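Local atomic coordinates of alkaline serine protease AL20 (Nesterenkonia abyssinica, PDB entry 3CP7), a protein that cleaves peptide bonds as a secreted, thermostable alkaline serine protease of the trypsin-like (chymotrypsin) fold. Residues A[6-11]-A[24-29]. Residues are numbered along the deposited sequence; the frame is centred on the assembly and turned at random.
Sequences SPHIGK and SANIVA
Gly10 and Ala25 form an antiparallel hydrogen-bonded pair. Gly10 N donates to Ala25 O and Ala25 N to Gly10 O, both at 3.0 Å. Two residues along, Ile27 N donates to His8 O at 2.8 Å. Here strand 9-16 is just leaving a type I turn from Ser6 to Ile9. Its other edge pairs with Ala58 and Ala60, which closes the barrel. Ile9 with Asn26 and Lys11 with Ser24 make the non-hydrogen-bonded pairs on either side, their side chains on one face of the sheet. Ser24 CA also makes a CA-H...O contact with Gly10 O.

The side-chain bond joins His8 to Asn26. His8 ND1 donates to Asn26 OD1 at 2.8 Å, nearly straight at 164°. The oxygen lies close to the plane of the imidazole, and the N-H meets it in the carbonyl plane, on a lone pair. The amide meets the ring at its edge, the two planes 72° apart. Asn26 CG stands anti to the backbone N (chi1 -173°), which carries OD1 up beside the turn. The other end of this buried amide is held too, as ND2 bonds to Gln183 and Ser113. Bonds at both ends should fix the amide's rotation.

Van der Waals contacts complete the interface. The Ile9 methylene CG1 lies 3.4 Å from Asn26 OD1, while its methyl CG2 lies 3.7 Å from Ala25 O. Ile27 CB packs against His8 CB at 4.0 Å, an apolar pair, and Val105 and Val109 of helix 105-109 also touch the Ile27 side chain. Ile9 and Asn26 both touch Pro172 and Phe174 of strand 172-175, in the second sheet.

The two strands, 9-16 and 19-27, form the opening beta hairpin of the N-terminal six-stranded barrel, one of the two barrels that characterise trypsin-like proteases. On its inter-barrel side, Ser24 bonds through OG to Tyr130 and Gly167, near the probable catalytic triad.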
loop_
_atom_site.group_PDB
_atom_site.type_symbol
_atom_site.label_atom_id
_atom_site.label_comp_id
_atom_site.label_asym_id
_atom_site.label_seq_id
_atom_site.Cartn_x
_atom_site.Cartn_y
_atom_site.Cartn_z
ATOM N N SER A 6 -5.560 -22.451 18.866
ATOM C CA SER A 6 -4.838 -21.299 18.316
ATOM C C SER A 6 -5.754 -20.508 17.387
ATOM O O SER A 6 -5.506 -20.450 16.178
ATOM C CB SER A 6 -3.573 -21.759 17.576
ATOM O OG SER A 6 -3.894 -22.667 16.537
ATOM N N PRO A 7 -6.834 -19.915 17.930
ATOM C CA PRO A 7 -7.875 -19.307 17.103
ATOM C C PRO A 7 -7.468 -18.031 16.372
ATOM O O PRO A 7 -8.212 -17.571 15.512
ATOM C CB PRO A 7 -8.994 -19.007 18.109
ATOM C CG PRO A 7 -8.279 -18.843 19.403
ATOM C CD PRO A 7 -7.167 -19.838 19.370
ATOM N N HIS A 8 -6.306 -17.477 16.710
ATOM C CA HIS A 8 -5.755 -16.378 15.930
ATOM C C HIS A 8 -5.354 -16.834 14.527
ATOM O O HIS A 8 -5.334 -16.019 13.613
ATOM C CB HIS A 8 -4.575 -15.723 16.653
ATOM C CG HIS A 8 -3.577 -16.692 17.214
ATOM N ND1 HIS A 8 -2.449 -17.082 16.524
ATOM C CD2 HIS A 8 -3.526 -17.336 18.405
ATOM C CE1 HIS A 8 -1.745 -17.922 17.267
ATOM N NE2 HIS A 8 -2.375 -18.086 18.419
ATOM N N ILE A 9 -5.049 -18.123 14.362
ATOM C CA ILE A 9 -4.727 -18.666 13.031
ATOM C C ILE A 9 -6.039 -19.042 12.338
ATOM O O ILE A 9 -6.939 -19.598 12.976
ATOM C CB ILE A 9 -3.818 -19.915 13.105
ATOM C CG1 ILE A 9 -2.660 -19.704 14.086
ATOM C CG2 ILE A 9 -3.288 -20.237 11.706
ATOM C CD1 ILE A 9 -1.776 -20.929 14.281
ATOM N N GLY A 10 -6.154 -18.770 11.044
ATOM C CA GLY A 10 -7.399 -19.071 10.350
ATOM C C GLY A 10 -7.217 -19.305 8.874
ATOM O O GLY A 10 -6.118 -19.120 8.332
ATOM N N LYS A 11 -8.316 -19.702 8.234
ATOM C CA LYS A 11 -8.336 -20.026 6.812
ATOM C C LYS A 11 -8.836 -18.798 6.051
ATOM O O LYS A 11 -9.651 -18.030 6.583
ATOM C CB LYS A 11 -9.242 -21.236 6.569
ATOM C CG LYS A 11 -9.287 -21.731 5.131
ATOM C CD LYS A 11 -10.171 -22.948 5.036
ATOM C CE LYS A 11 -10.289 -23.463 3.617
ATOM N NZ LYS A 11 -9.095 -24.209 3.150
ATOM N N SER A 24 -4.187 -18.881 3.980
ATOM C CA SER A 24 -4.216 -18.895 5.437
ATOM C C SER A 24 -3.805 -17.503 5.908
ATOM O O SER A 24 -3.281 -16.702 5.131
ATOM C CB SER A 24 -3.244 -19.954 5.956
ATOM O OG SER A 24 -3.568 -21.252 5.462
ATOM N N ALA A 25 -4.045 -17.212 7.184
ATOM C CA ALA A 25 -3.651 -15.931 7.763
ATOM C C ALA A 25 -3.640 -16.031 9.278
ATOM O O ALA A 25 -3.989 -17.066 9.848
ATOM C CB ALA A 25 -4.595 -14.823 7.310
ATOM N N ASN A 26 -3.267 -14.934 9.933
ATOM C CA ASN A 26 -3.126 -14.940 11.375
ATOM C C ASN A 26 -3.399 -13.572 11.968
ATOM O O ASN A 26 -2.866 -12.588 11.488
ATOM C CB ASN A 26 -1.710 -15.397 11.742
ATOM C CG ASN A 26 -1.523 -15.590 13.241
ATOM O OD1 ASN A 26 -2.238 -16.375 13.869
ATOM N ND2 ASN A 26 -0.554 -14.877 13.818
ATOM N N ILE A 27 -4.209 -13.523 13.029
ATOM C CA ILE A 27 -4.455 -12.263 13.733
ATOM C C ILE A 27 -3.195 -11.827 14.474
ATOM O O ILE A 27 -2.687 -12.555 15.333
ATOM C CB ILE A 27 -5.620 -12.355 14.755
ATOM C CG1 ILE A 27 -6.896 -12.876 14.089
ATOM C CG2 ILE A 27 -5.860 -10.987 15.404
ATOM C CD1 ILE A 27 -8.027 -13.194 15.084
ATOM N N VAL A 28 -2.701 -10.640 14.131
ATOM C CA VAL A 28 -1.550 -10.048 14.813
ATOM C C VAL A 28 -2.019 -8.846 15.624
ATOM O O VAL A 28 -2.950 -8.144 15.226
ATOM C CB VAL A 28 -0.411 -9.658 13.829
ATOM C CG1 VAL A 28 0.253 -10.931 13.287
ATOM C CG2 VAL A 28 -0.913 -8.729 12.698
ATOM N N ALA A 29 -1.393 -8.638 16.780
ATOM C CA ALA A 29 -1.791 -7.536 17.667
ATOM C C ALA A 29 -1.752 -6.228 16.900
ATOM O O ALA A 29 -0.770 -5.951 16.220
ATOM C CB ALA A 29 -0.874 -7.472 18.858
#